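Local coordinates for FAD dependent oxidoreductase (Chelativorans sp. BNC1, PDB 6PXS), which oxidises iminodiacetate with FAD as its cofactor, a reaction probably belonging to the bacterial breakdown of the chelator EDTA, at residues I227-L232 / H299-V304; A236-P241 / A253-R258. All coordinates share one frame; numbering follows the deposited sequence.

Overall arrangement
The chain begins with the strand 3-6 and helix 10-20 of a Rossmann-type, FAD-binding region and enters at strand 220-231 the antiparallel four-stranded sheet that both contacts reach. Interaction 1 pairs the end of that strand with strand 298-310, closing a loop with 66 residues between its segments. Interaction 2 is nested inside: segment 236-241 folds back on 253-258 only 11 residues later, and strand 242-244, which joins a different, mixed sheet, lies between them. The sheet order 251-254, 258-261, 220-231, 298-310 puts the hairpin of interaction 2 beside the strand pair of interaction 1. The centres of the two contacts are about 14 Å apart, and Leu232 N probably hydrogen-bonds Ser257 O at 2.8 Å.

Interaction 1. Residues I227-L232 / H299-V304; sequences IIHLHL and HIETRV
Ile227 and Arg303 form a hydrogen-bonded pair in an antiparallel beta arrangement that joins strand 220-231 to strand 298-310, the short axes running at 160°. A beta bulge interrupts the register at Ile300: His229 N donates to Glu301 O (3.1 Å), whereas His229 O accepts from Ile300 N (3.2 Å), so one residue faces two. The Ile227 side chain is about 4 Å from the bound FAD and touches Ala42, an FAD-binding residue.

Arg303 shows how the face bearing Ile227, His229 and Glu301 is built. Its CB rests on Ile227 CG2 at 3.6 Å. With CG anti to the carbonyl carbon (chi1 -58°) and the chain extended to NE, CG and CD pass His229 NE2, CD at 3.6 Å. The guanidinium overlaps the CE1-NE2 side of the ring, planes 22° apart, and His229 CE1 sits over the guanidinium centre, 3.3 Å from Arg303 CZ. NE and NH2 form a side-on salt bridge, both hydrogen-bonded to Glu301 OE2 at 3.1 Å; OE2 lies in the guanidinium plane, while the carboxylate is tilted to it, so that both nitrogens reach OE2 from the same face. NH1 turns to Leu39 O in a weak bond. Replacing Arg303 by an alanine would probably leave the Glu301 carboxylate without its cationic mate and take the guanidinium away from the His229 ring.

Beyond the sheet's other face, helix 277-290 packs on Ile228. On that side the side chains of Ile228 and His299 cross at about a right angle, with Ile228 CG2 3.9 Å from the His299 ring centroid, a CH-pi contact over the face.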
loop_
_atom_site.group_PDB
_atom_site.type_symbol
_atom_site.label_atom_id
_atom_site.label_comp_id
_atom_site.label_asym_id
_atom_site.label_seq_id
_atom_site.Cartn_x
_atom_site.Cartn_y
_atom_site.Cartn_z
ATOM N N ILE A 227 11.054 11.521 -2.901
ATOM C CA ILE A 227 12.307 10.790 -2.754
ATOM C C ILE A 227 12.055 9.333 -3.115
ATOM O O ILE A 227 11.059 8.745 -2.681
ATOM C CB ILE A 227 12.867 10.919 -1.324
ATOM C CG1 ILE A 227 14.233 10.241 -1.213
ATOM C CG2 ILE A 227 11.895 10.334 -0.310
ATOM C CD1 ILE A 227 14.966 10.575 0.073
ATOM N N ILE A 228 12.954 8.755 -3.911
ATOM C CA ILE A 228 12.779 7.412 -4.455
ATOM C C ILE A 228 13.648 6.432 -3.680
ATOM O O ILE A 228 14.791 6.740 -3.323
ATOM C CB ILE A 228 13.120 7.378 -5.958
ATOM C CG1 ILE A 228 12.098 8.201 -6.745
ATOM C CG2 ILE A 228 13.163 5.938 -6.458
ATOM C CD1 ILE A 228 12.420 8.343 -8.210
ATOM N N HIS A 229 13.106 5.242 -3.432
ATOM C CA HIS A 229 13.817 4.164 -2.754
ATOM C C HIS A 229 13.957 2.994 -3.715
ATOM O O HIS A 229 12.957 2.499 -4.244
ATOM C CB HIS A 229 13.079 3.736 -1.484
ATOM C CG HIS A 229 13.139 4.747 -0.383
ATOM N ND1 HIS A 229 13.665 4.465 0.858
ATOM C CD2 HIS A 229 12.749 6.043 -0.340
ATOM C CE1 HIS A 229 13.592 5.541 1.621
ATOM N NE2 HIS A 229 13.041 6.513 0.917
ATOM N N LEU A 230 15.193 2.557 -3.937
ATOM C CA LEU A 230 15.499 1.468 -4.852
ATOM C C LEU A 230 15.963 0.243 -4.077
ATOM O O LEU A 230 16.318 0.321 -2.899
ATOM C CB LEU A 230 16.578 1.882 -5.855
ATOM C CG LEU A 230 16.311 3.173 -6.628
ATOM C CD1 LEU A 230 17.479 3.477 -7.545
ATOM C CD2 LEU A 230 15.022 3.081 -7.421
ATOM N N HIS A 231 15.967 -0.897 -4.764
ATOM C CA HIS A 231 16.364 -2.166 -4.172
ATOM C C HIS A 231 17.232 -2.924 -5.163
ATOM O O HIS A 231 16.835 -3.121 -6.315
ATOM C CB HIS A 231 15.134 -2.997 -3.787
ATOM C CG HIS A 231 15.462 -4.327 -3.185
ATOM N ND1 HIS A 231 16.149 -4.458 -1.997
ATOM C CD2 HIS A 231 15.191 -5.586 -3.604
ATOM C CE1 HIS A 231 16.288 -5.740 -1.711
ATOM N NE2 HIS A 231 15.718 -6.446 -2.671
ATOM N N LEU A 232 18.417 -3.343 -4.713
ATOM C CA LEU A 232 19.371 -4.089 -5.532
ATOM C C LEU A 232 19.405 -5.536 -5.055
ATOM O O LEU A 232 20.271 -5.905 -4.248
ATOM C CB LEU A 232 20.765 -3.461 -5.452
ATOM C CG LEU A 232 21.016 -2.164 -6.228
ATOM C CD1 LEU A 232 20.827 -2.390 -7.722
ATOM C CD2 LEU A 232 20.118 -1.041 -5.731
ATOM N N HIS A 299 12.203 -0.511 -8.068
ATOM C CA HIS A 299 11.630 0.681 -7.454
ATOM C C HIS A 299 10.559 0.215 -6.474
ATOM O O HIS A 299 9.488 -0.240 -6.886
ATOM C CB HIS A 299 11.053 1.613 -8.516
ATOM C CG HIS A 299 10.506 2.893 -7.969
ATOM N ND1 HIS A 299 9.951 3.865 -8.771
ATOM C CD2 HIS A 299 10.429 3.364 -6.701
ATOM C CE1 HIS A 299 9.553 4.878 -8.023
ATOM N NE2 HIS A 299 9.832 4.600 -6.763
ATOM N N ILE A 300 10.852 0.325 -5.181
ATOM C CA ILE A 300 9.964 -0.225 -4.161
ATOM C C ILE A 300 8.940 0.803 -3.694
ATOM O O ILE A 300 7.781 0.458 -3.451
ATOM C CB ILE A 300 10.784 -0.785 -2.977
ATOM C CG1 ILE A 300 11.779 0.250 -2.444
ATOM C CG2 ILE A 300 11.523 -2.047 -3.398
ATOM C CD1 ILE A 300 12.563 -0.229 -1.236
ATOM N N GLU A 301 9.327 2.070 -3.564
ATOM C CA GLU A 301 8.385 3.096 -3.134
ATOM C C GLU A 301 8.949 4.470 -3.461
ATOM O O GLU A 301 10.116 4.618 -3.834
ATOM C CB GLU A 301 8.077 2.987 -1.636
ATOM C CG GLU A 301 9.294 3.100 -0.726
ATOM C CD GLU A 301 8.919 3.400 0.716
ATOM O OE1 GLU A 301 7.827 3.964 0.943
ATOM O OE2 GLU A 301 9.714 3.070 1.624
ATOM N N THR A 302 8.091 5.479 -3.315
ATOM C CA THR A 302 8.472 6.880 -3.473
ATOM C C THR A 302 7.770 7.669 -2.377
ATOM O O THR A 302 6.542 7.793 -2.392
ATOM C CB THR A 302 8.092 7.412 -4.854
ATOM O OG1 THR A 302 8.820 6.697 -5.860
ATOM C CG2 THR A 302 8.402 8.900 -4.963
ATOM N N ARG A 303 8.542 8.200 -1.436
ATOM C CA ARG A 303 7.979 8.909 -0.298
ATOM C C ARG A 303 7.795 10.388 -0.620
ATOM O O ARG A 303 8.412 10.934 -1.538
ATOM C CB ARG A 303 8.873 8.747 0.930
ATOM C CG ARG A 303 9.101 7.302 1.325
ATOM C CD ARG A 303 9.936 7.195 2.583
ATOM N NE ARG A 303 10.306 5.813 2.869
ATOM C CZ ARG A 303 11.122 5.446 3.851
ATOM N NH1 ARG A 303 11.657 6.360 4.649
ATOM N NH2 ARG A 303 11.406 4.164 4.033
ATOM N N VAL A 304 6.923 11.031 0.153
ATOM C CA VAL A 304 6.643 12.452 0.014
ATOM C C VAL A 304 6.765 13.105 1.381
ATOM O O VAL A 304 6.295 12.560 2.387
ATOM C CB VAL A 304 5.244 12.709 -0.583
ATOM C CG1 VAL A 304 4.941 14.204 -0.597
ATOM C CG2 VAL A 304 5.150 12.124 -1.983
#

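Interaction 2. Residues A236-P241 / A253-R258; sequences ATSGWP and AFDDSR
Thr237 and Trp240 close over Ala253, where a type I beta turn, Thr237 to Trp240, lies against a beta hairpin whose strands 251-254 and 258-261 are joined through Asp255-Ser257. The turn is fixed by Trp240 N donating to Thr237 O at 3.0 Å, and Phe254 N to Arg258 O closes the loop of the hairpin.

The tight part is mostly apolar, with one hydroxyl bond beside it. Ala253 CB fits between two beta carbons, 4.0 Å from Thr237 CB and 3.9 Å from Trp240 CB. Thr237 CG2 also lies over one face of the Trp240 indole, offset toward the rim, and the Phe132 ring meets the Trp240 ring, planes about 55° apart. Placing OG1 between the backbone N and the carbonyl carbon (chi1 58°) turns the Thr237 hydroxyl to Phe254 O; the modelled bond is implausibly short, its length doubtful.

Toward Asp255 the backbones part enough for a water to bridge them. Here Arg153 and Arg161 of the third subunit form salt bridges with Asp256, and that Arg161 bonds Ser257 OG, which is shared with Val235 O. The water accepts from Thr237 N at 3.0 Å and donates to Asp255 O at 2.6 Å.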
loop_
_atom_site.group_PDB
_atom_site.type_symbol
_atom_site.label_atom_id
_atom_site.label_comp_id
_atom_site.label_asym_id
_atom_site.label_seq_id
_atom_site.Cartn_x
_atom_site.Cartn_y
_atom_site.Cartn_z
ATOM N N ALA A 236 25.431 -6.387 -1.626
ATOM C CA ALA A 236 25.916 -5.886 -0.344
ATOM C C ALA A 236 26.221 -4.397 -0.475
ATOM O O ALA A 236 27.142 -4.005 -1.197
ATOM C CB ALA A 236 27.151 -6.666 0.096
ATOM N N THR A 237 25.447 -3.568 0.229
ATOM C CA THR A 237 25.584 -2.119 0.166
ATOM C C THR A 237 25.993 -1.493 1.493
ATOM O O THR A 237 26.093 -0.262 1.574
ATOM C CB THR A 237 24.267 -1.484 -0.302
ATOM O OG1 THR A 237 23.206 -1.857 0.589
ATOM C CG2 THR A 237 23.922 -1.945 -1.709
ATOM N N SER A 238 26.239 -2.297 2.531
ATOM C CA SER A 238 26.556 -1.751 3.845
ATOM C C SER A 238 27.775 -0.840 3.826
ATOM O O SER A 238 27.915 0.007 4.716
ATOM C CB SER A 238 26.785 -2.892 4.837
ATOM O OG SER A 238 27.840 -3.734 4.406
ATOM N N GLY A 239 28.659 -0.995 2.845
ATOM C CA GLY A 239 29.872 -0.209 2.755
ATOM C C GLY A 239 29.859 0.870 1.700
ATOM O O GLY A 239 30.895 1.514 1.483
ATOM N N TRP A 240 28.738 1.096 1.035
ATOM C CA TRP A 240 28.709 2.094 -0.023
ATOM C C TRP A 240 28.639 3.499 0.575
ATOM O O TRP A 240 27.912 3.724 1.546
ATOM C CB TRP A 240 27.516 1.864 -0.943
ATOM C CG TRP A 240 27.646 0.645 -1.794
ATOM C CD1 TRP A 240 28.571 -0.352 -1.668
ATOM C CD2 TRP A 240 26.828 0.293 -2.914
ATOM N NE1 TRP A 240 28.376 -1.303 -2.639
ATOM C CE2 TRP A 240 27.312 -0.931 -3.418
ATOM C CE3 TRP A 240 25.733 0.895 -3.541
ATOM C CZ2 TRP A 240 26.738 -1.564 -4.518
ATOM C CZ3 TRP A 240 25.164 0.266 -4.631
ATOM C CH2 TRP A 240 25.668 -0.951 -5.109
ATOM N N PRO A 241 29.372 4.456 0.018
ATOM C CA PRO A 241 29.382 5.813 0.572
ATOM C C PRO A 241 28.179 6.617 0.092
ATOM O O PRO A 241 27.327 6.139 -0.655
ATOM C CB PRO A 241 30.691 6.390 0.031
ATOM C CG PRO A 241 30.848 5.729 -1.291
ATOM C CD PRO A 241 30.302 4.330 -1.120
ATOM N N ALA A 253 23.000 4.733 0.265
ATOM C CA ALA A 253 22.676 3.318 0.363
ATOM C C ALA A 253 22.529 2.912 1.820
ATOM O O ALA A 253 23.173 3.479 2.708
ATOM C CB ALA A 253 23.751 2.451 -0.299
ATOM N N PHE A 254 21.674 1.921 2.056
ATOM C CA PHE A 254 21.477 1.335 3.372
ATOM C C PHE A 254 21.811 -0.153 3.326
ATOM O O PHE A 254 22.053 -0.728 2.261
ATOM C CB PHE A 254 20.043 1.558 3.866
ATOM C CG PHE A 254 19.729 2.995 4.175
ATOM C CD1 PHE A 254 20.286 3.616 5.279
ATOM C CD2 PHE A 254 18.876 3.723 3.363
ATOM C CE1 PHE A 254 20.000 4.939 5.568
ATOM C CE2 PHE A 254 18.585 5.047 3.647
ATOM C CZ PHE A 254 19.148 5.653 4.750
ATOM N N ASP A 255 21.812 -0.777 4.507
ATOM C CA ASP A 255 22.350 -2.130 4.633
ATOM C C ASP A 255 21.542 -3.143 3.829
ATOM O O ASP A 255 22.113 -4.061 3.227
ATOM C CB ASP A 255 22.395 -2.542 6.106
ATOM C CG ASP A 255 23.552 -1.907 6.859
ATOM O OD1 ASP A 255 24.586 -1.604 6.231
ATOM O OD2 ASP A 255 23.429 -1.720 8.087
ATOM N N ASP A 256 20.217 -3.007 3.809
ATOM C CA ASP A 256 19.379 -4.025 3.183
ATOM C C ASP A 256 19.266 -3.805 1.679
ATOM O O ASP A 256 18.158 -3.726 1.138
ATOM C CB ASP A 256 17.988 -4.041 3.822
ATOM C CG ASP A 256 17.146 -5.221 3.361
ATOM O OD1 ASP A 256 17.604 -5.975 2.477
ATOM O OD2 ASP A 256 16.026 -5.395 3.883
ATOM N N SER A 257 20.406 -3.712 0.995
ATOM C CA SER A 257 20.438 -3.640 -0.466
ATOM C C SER A 257 19.532 -2.529 -0.992
ATOM O O SER A 257 18.932 -2.649 -2.063
ATOM C CB SER A 257 20.047 -4.985 -1.085
ATOM O OG SER A 257 20.855 -6.038 -0.586
ATOM N N ARG A 258 19.432 -1.437 -0.241
ATOM C CA ARG A 258 18.535 -0.337 -0.561
ATOM C C ARG A 258 19.341 0.898 -0.937
ATOM O O ARG A 258 20.336 1.224 -0.284
ATOM C CB ARG A 258 17.618 -0.027 0.626
ATOM C CG ARG A 258 16.464 0.903 0.296
ATOM C CD ARG A 258 15.468 0.982 1.444
ATOM N NE ARG A 258 16.062 1.553 2.649
ATOM C CZ ARG A 258 15.406 1.749 3.790
ATOM N NH1 ARG A 258 14.124 1.419 3.890
ATOM N NH2 ARG A 258 16.032 2.277 4.833
HETATM O O HOH W 1 24.513 -4.897 2.721
#